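Local structure of catechol 2,3-dioxygenase (Rhodococcus sp., 2WL9) at residues G11-N16 / D57-L62; K208-L213 / S258-E263. The protein probably cleaves the ring of catechol-type substrates next to their paired hydroxyls, as a type I extradiol dioxygenase using a single bound iron and molecular oxygen. All blocks are in the same frame, centred on the assembly; numbering follows the deposited sequence.

Overall arrangement
Contact 1 (11-16 with 57-62) and contact 2 (208-213 with 258-263) lie in successive parts of the chain, the first in the N-terminal VOC region and the second in the iron-binding glyoxalase-type region, with centres about 11 Å apart. Contact 1 is partly buried and reaches the surface at its turn; its chemistry is that of serine hydroxyls and aspartate carboxylates around the end of an antiparallel strand pair. Contact 2 is buried, joins parallel strands, and relies on tryptophan faces packed by aliphatic groups, with a histidine and a glutamate ending at iron. The two meet directly: Asp-60 hydrogen-bonds to the hydroxyl of Ser-258, and the guanidinium of Arg-209 donates to the carbonyl of Leu-62, tying one sheet to the other.

Contact 1: G11-N16 / D57-L62; sequences GLSVSN and DGSDDL
Ser-13 presents its hydroxyl to the carboxylate of Asp-57, and Ser-15 its backbone N-H to that of Asp-60. Ser-13 OG stands beside its own backbone N (chi1 -67°) and donates to the syn lone pair of Asp-57 OD2 at 2.7 Å. The other oxygen, OD1, takes the N-H of Ser-59 nearly along its C-O axis, making an Asx turn, so both oxygens are held. The CB atoms of Ser-13 and Ser-59 lie 3.6 Å apart, a closeness that suits such small side chains.

Ser-15 N reaches Asp-60 OD1 from above the carboxylate plane at 3.1 Å. In one of its two conformers, Ser-15 OG also donates to the syn lone pair of Asp-60 OD2 (2.7 Å). OD1 further accepts from a water that receives the N-H of Asn-16, and hydrogen-bonds to Ser-258 OG; this many partners probably favour the charged form. At the phi of Gly-58 (94°) a CB would press against Asp-57 O, so a residue without a side chain fits; its N donates to Val-14 O.

Further along, Ser-13 N donates to Asp-61 O at 2.8 Å, and Asp-61 N to Ser-13 O at 3.0 Å. Leu-12 and Leu-62 diverge from their non-hydrogen-bonded pair, yet their CD1 methyls approach to 4.1 Å, the side chains crossing obliquely.

Strands 6-14 and 61-68 are antiparallel neighbours in the sheet of the N-terminal VOC (glyoxalase-clan) region. Strand 52-56 runs parallel to 6-14 on its other side, Leu-12 and Val-14 pack on Leu-54, and Asn-16 caps helix 17-24 through Ala-19 N.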
loop_
_atom_site.group_PDB
_atom_site.type_symbol
_atom_site.label_atom_id
_atom_site.label_comp_id
_atom_site.label_asym_id
_atom_site.label_seq_id
_atom_site.Cartn_x
_atom_site.Cartn_y
_atom_site.Cartn_z
ATOM N N GLY C 11 -22.626 23.636 -25.323
ATOM C CA GLY C 11 -23.200 23.787 -26.648
ATOM C C GLY C 11 -22.528 24.982 -27.283
ATOM O O GLY C 11 -22.368 26.023 -26.644
ATOM N N LEU C 12 -22.115 24.817 -28.534
ATOM C CA LEU C 12 -21.390 25.845 -29.260
ATOM C C LEU C 12 -22.105 26.160 -30.570
ATOM O O LEU C 12 -22.645 25.257 -31.214
ATOM C CB LEU C 12 -19.971 25.353 -29.568
ATOM C CG LEU C 12 -18.747 25.638 -28.683
ATOM C CD1 LEU C 12 -19.011 25.664 -27.178
ATOM C CD2 LEU C 12 -17.597 24.672 -29.031
ATOM N N SER C 13 -22.118 27.440 -30.941
ATOM C CA SER C 13 -22.578 27.877 -32.261
ATOM C C SER C 13 -21.353 28.019 -33.146
ATOM O O SER C 13 -20.418 28.729 -32.783
ATOM C CB SER C 13 -23.281 29.235 -32.164
ATOM O OG SER C 13 -24.493 29.144 -31.438
ATOM N N VAL C 14 -21.340 27.327 -34.283
ATOM C CA VAL C 14 -20.197 27.370 -35.201
ATOM C C VAL C 14 -20.642 27.689 -36.641
ATOM O O VAL C 14 -21.794 27.448 -36.998
ATOM C CB VAL C 14 -19.356 26.059 -35.154
ATOM C CG1 VAL C 14 -18.881 25.768 -33.733
ATOM C CG2 VAL C 14 -20.143 24.875 -35.687
ATOM N N SER C 15 -19.730 28.240 -37.443
ATOM C CA SER C 15 -20.037 28.578 -38.831
ATOM C C SER C 15 -19.486 27.543 -39.806
ATOM O O SER C 15 -19.959 27.442 -40.942
ATOM C CB SER C 15 -19.511 29.972 -39.181
ATOM O OG SER C 15 -18.106 30.060 -39.006
ATOM N N ASN C 16 -18.469 26.812 -39.373
ATOM C CA ASN C 16 -17.814 25.800 -40.184
ATOM C C ASN C 16 -17.605 24.460 -39.510
ATOM O O ASN C 16 -16.649 24.283 -38.846
ATOM C CB ASN C 16 -16.459 26.328 -40.628
ATOM C CG ASN C 16 -15.755 25.455 -41.666
ATOM O OD1 ASN C 16 -16.075 24.352 -41.878
ATOM N ND2 ASN C 16 -14.776 26.007 -42.280
ATOM N N ASP C 57 -25.051 26.827 -36.978
ATOM C CA ASP C 57 -26.026 27.905 -37.125
ATOM C C ASP C 57 -25.434 29.197 -37.694
ATOM O O ASP C 57 -26.149 30.180 -37.860
ATOM C CB ASP C 57 -26.729 28.179 -35.788
ATOM C CG ASP C 57 -25.796 28.756 -34.734
ATOM O OD1 ASP C 57 -24.696 29.244 -35.085
ATOM O OD2 ASP C 57 -26.172 28.725 -33.546
ATOM N N GLY C 58 -24.130 29.204 -37.965
ATOM C CA GLY C 58 -23.489 30.360 -38.600
ATOM C C GLY C 58 -22.859 31.376 -37.662
ATOM O O GLY C 58 -22.102 32.243 -38.103
ATOM N N SER C 59 -23.183 31.286 -36.374
ATOM C CA SER C 59 -22.527 32.091 -35.346
ATOM C C SER C 59 -21.221 31.404 -34.927
ATOM O O SER C 59 -20.959 30.283 -35.342
ATOM C CB SER C 59 -23.469 32.271 -34.154
ATOM O OG SER C 59 -22.818 32.885 -33.059
ATOM N N ASP C 60 -20.396 32.076 -34.127
ATOM C CA ASP C 60 -19.150 31.479 -33.641
ATOM C C ASP C 60 -18.901 31.837 -32.185
ATOM O O ASP C 60 -18.012 32.629 -31.864
ATOM C CB ASP C 60 -17.967 31.883 -34.521
ATOM C CG ASP C 60 -17.874 31.049 -35.780
ATOM O OD1 ASP C 60 -17.779 29.806 -35.675
ATOM O OD2 ASP C 60 -17.905 31.636 -36.878
ATOM N N ASP C 61 -19.701 31.243 -31.306
ATOM C CA ASP C 61 -19.652 31.562 -29.892
ATOM C C ASP C 61 -20.233 30.416 -29.070
ATOM O O ASP C 61 -20.647 29.377 -29.602
ATOM C CB ASP C 61 -20.434 32.862 -29.623
ATOM C CG ASP C 61 -19.880 33.663 -28.453
ATOM O OD1 ASP C 61 -19.271 33.076 -27.525
ATOM O OD2 ASP C 61 -20.060 34.900 -28.465
ATOM N N LEU C 62 -20.233 30.611 -27.758
ATOM C CA LEU C 62 -20.871 29.686 -26.837
ATOM C C LEU C 62 -22.390 29.805 -26.976
ATOM O O LEU C 62 -22.920 30.918 -27.057
ATOM C CB LEU C 62 -20.446 30.039 -25.412
ATOM C CG LEU C 62 -21.013 29.295 -24.205
ATOM C CD1 LEU C 62 -20.440 27.900 -24.094
ATOM C CD2 LEU C 62 -20.656 30.108 -22.978
HETATM O O HOH W 1 -16.589 27.825 -37.042
#

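Contact 2: K208-L213 / S258-E263; sequences KRINHL and SGWLWE. With FE (Fe (III) ion), chain K.
His-212 and Glu-263 converge on the iron from neighbouring parallel strands: NE2 of His-212 binds the metal at 2.4 Å and OE1 of Glu-263 at 2.3 Å. Imidazole and carboxylate planes stand 70° apart, and His-212 NE2 and Glu-263 OE1, 3.0 Å from each other, are brought close by their shared metal and not by a hydrogen bond. Glu-263 sends CG anti to its backbone N (chi1 -174°) and continues extended, which carries the carboxylate to the iron; OE2 is held by Thr-251 OG1.

Three backbone hydrogen bonds fix the strand register. Asn-211 O accepts from Leu-261 N, Leu-261 O from Leu-213 N, and Leu-213 O from Glu-263 N, the last at 2.7 Å. His-212 pairs with Leu-261 on one face of the sheet, which carries the metal ligand; Leu-213 pairs with Trp-262 on the other, where the indole packs.

Apolar packing continues toward the loop. Ile-210 CG2 sits over the Trp-260 six-membered ring, 3.7 Å from its centroid, in a CH-pi contact. On Trp-262, Leu-213 CD2 covers a face, offset toward the rim. Branched aliphatic chains suit these broad faces. The aliphatic chain of Lys-208 crosses Trp-260 at about a right angle, its CD 4.1 Å from Trp-260 CD1.

Tyr-253 also belongs to the iron site, its ring meeting His-212 edge-to-face. With His-149, His-212 and Glu-263 form the two-histidine, one-carboxylate facial triad characteristic of type I extradiol dioxygenases, on a glyoxalase-type fold.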
loop_
_atom_site.group_PDB
_atom_site.type_symbol
_atom_site.label_atom_id
_atom_site.label_comp_id
_atom_site.label_asym_id
_atom_site.label_seq_id
_atom_site.Cartn_x
_atom_site.Cartn_y
_atom_site.Cartn_z
ATOM N N LYS C 208 -16.738 38.032 -27.063
ATOM C CA LYS C 208 -17.533 36.810 -27.166
ATOM C C LYS C 208 -17.958 36.341 -25.768
ATOM O O LYS C 208 -17.413 36.810 -24.769
ATOM C CB LYS C 208 -16.754 35.720 -27.915
ATOM C CG LYS C 208 -16.597 35.996 -29.419
ATOM C CD LYS C 208 -16.044 34.794 -30.174
ATOM C CE LYS C 208 -16.104 35.008 -31.695
ATOM N NZ LYS C 208 -15.127 36.019 -32.184
ATOM N N ARG C 209 -18.938 35.437 -25.704
ATOM C CA ARG C 209 -19.390 34.870 -24.428
ATOM C C ARG C 209 -18.292 34.073 -23.736
ATOM O O ARG C 209 -18.274 33.963 -22.510
ATOM C CB ARG C 209 -20.595 33.951 -24.628
ATOM C CG ARG C 209 -21.926 34.657 -24.776
ATOM C CD ARG C 209 -23.029 33.634 -25.008
ATOM N NE ARG C 209 -24.343 34.270 -25.079
ATOM C CZ ARG C 209 -25.380 33.782 -25.750
ATOM N NH1 ARG C 209 -25.267 32.644 -26.429
ATOM N NH2 ARG C 209 -26.535 34.440 -25.749
ATOM N N ILE C 210 -17.395 33.505 -24.537
ATOM C CA ILE C 210 -16.351 32.606 -24.037
ATOM C C ILE C 210 -14.967 33.081 -24.491
ATOM O O ILE C 210 -14.791 33.520 -25.639
ATOM C CB ILE C 210 -16.646 31.128 -24.468
ATOM C CG1 ILE C 210 -15.652 30.129 -23.856
ATOM C CG2 ILE C 210 -16.711 30.987 -25.994
ATOM C CD1 ILE C 210 -16.227 28.707 -23.712
ATOM N N ASN C 211 -14.000 33.027 -23.579
ATOM C CA ASN C 211 -12.622 33.337 -23.922
ATOM C C ASN C 211 -11.857 32.074 -24.289
ATOM O O ASN C 211 -11.237 32.004 -25.349
ATOM C CB ASN C 211 -11.908 34.072 -22.790
ATOM C CG ASN C 211 -10.432 34.257 -23.071
ATOM O OD1 ASN C 211 -10.042 35.055 -23.929
ATOM N ND2 ASN C 211 -9.603 33.513 -22.358
ATOM N N HIS C 212 -11.897 31.082 -23.407
ATOM C CA HIS C 212 -11.255 29.808 -23.697
ATOM C C HIS C 212 -11.922 28.612 -23.032
ATOM O O HIS C 212 -12.692 28.756 -22.089
ATOM C CB HIS C 212 -9.744 29.851 -23.388
ATOM C CG HIS C 212 -9.402 29.674 -21.940
ATOM N ND1 HIS C 212 -9.281 30.733 -21.069
ATOM C CD2 HIS C 212 -9.117 28.563 -21.223
ATOM C CE1 HIS C 212 -8.954 30.278 -19.870
ATOM N NE2 HIS C 212 -8.858 28.965 -19.935
ATOM N N LEU C 213 -11.574 27.457 -23.537
ATOM C CA LEU C 213 -11.857 26.168 -22.985
ATOM C C LEU C 213 -10.541 25.437 -22.817
ATOM O O LEU C 213 -9.767 25.382 -23.699
ATOM C CB LEU C 213 -12.760 25.347 -23.870
ATOM C CG LEU C 213 -12.886 23.854 -23.626
ATOM C CD1 LEU C 213 -13.483 23.564 -22.317
ATOM C CD2 LEU C 213 -13.611 23.195 -24.708
ATOM N N SER C 258 -13.571 29.001 -34.488
ATOM C CA SER C 258 -14.560 30.044 -34.201
ATOM C C SER C 258 -13.934 31.370 -33.751
ATOM O O SER C 258 -14.646 32.320 -33.443
ATOM C CB SER C 258 -15.591 29.556 -33.182
ATOM O OG SER C 258 -16.456 28.588 -33.760
ATOM N N GLY C 259 -12.607 31.423 -33.716
ATOM C CA GLY C 259 -11.895 32.655 -33.407
ATOM C C GLY C 259 -11.664 32.906 -31.929
ATOM O O GLY C 259 -11.170 33.968 -31.558
ATOM N N TRP C 260 -12.042 31.945 -31.085
ATOM C CA TRP C 260 -11.671 31.988 -29.665
ATOM C C TRP C 260 -10.651 30.888 -29.349
ATOM O O TRP C 260 -10.130 30.256 -30.273
ATOM C CB TRP C 260 -12.899 31.983 -28.725
ATOM C CG TRP C 260 -13.914 30.886 -28.929
ATOM C CD1 TRP C 260 -14.887 30.832 -29.888
ATOM C CD2 TRP C 260 -14.096 29.722 -28.113
ATOM N NE1 TRP C 260 -15.637 29.688 -29.743
ATOM C CE2 TRP C 260 -15.174 28.990 -28.660
ATOM C CE3 TRP C 260 -13.440 29.216 -26.982
ATOM C CZ2 TRP C 260 -15.615 27.775 -28.111
ATOM C CZ3 TRP C 260 -13.879 28.009 -26.439
ATOM C CH2 TRP C 260 -14.955 27.306 -27.006
ATOM N N LEU C 261 -10.362 30.671 -28.068
ATOM C CA LEU C 261 -9.207 29.855 -27.681
ATOM C C LEU C 261 -9.523 28.512 -27.040
ATOM O O LEU C 261 -10.429 28.400 -26.222
ATOM C CB LEU C 261 -8.297 30.638 -26.730
ATOM C CG LEU C 261 -7.680 31.943 -27.227
ATOM C CD1 LEU C 261 -6.937 32.591 -26.082
ATOM C CD2 LEU C 261 -6.739 31.669 -28.372
ATOM N N TRP C 262 -8.751 27.499 -27.420
ATOM C CA TRP C 262 -8.688 26.255 -26.659
ATOM C C TRP C 262 -7.319 26.136 -25.997
ATOM O O TRP C 262 -6.304 26.543 -26.568
ATOM C CB TRP C 262 -8.964 25.046 -27.552
ATOM C CG TRP C 262 -10.421 24.755 -27.738
ATOM C CD1 TRP C 262 -11.464 25.623 -27.561
ATOM C CD2 TRP C 262 -10.999 23.516 -28.173
ATOM N NE1 TRP C 262 -12.655 24.996 -27.838
ATOM C CE2 TRP C 262 -12.398 23.704 -28.222
ATOM C CE3 TRP C 262 -10.469 22.264 -28.523
ATOM C CZ2 TRP C 262 -13.282 22.688 -28.607
ATOM C CZ3 TRP C 262 -11.353 21.248 -28.913
ATOM C CH2 TRP C 262 -12.742 21.469 -28.943
ATOM N N GLU C 263 -7.310 25.568 -24.796
ATOM C CA GLU C 263 -6.111 25.451 -23.992
ATOM C C GLU C 263 -5.849 23.974 -23.662
ATOM O O GLU C 263 -6.267 23.494 -22.614
ATOM C CB GLU C 263 -6.266 26.296 -22.719
ATOM C CG GLU C 263 -5.024 26.383 -21.827
ATOM C CD GLU C 263 -5.360 26.716 -20.374
ATOM O OE1 GLU C 263 -6.527 27.057 -20.077
ATOM O OE2 GLU C 263 -4.455 26.656 -19.525
HETATM FE FE FE K . -7.261 28.294 -18.273
#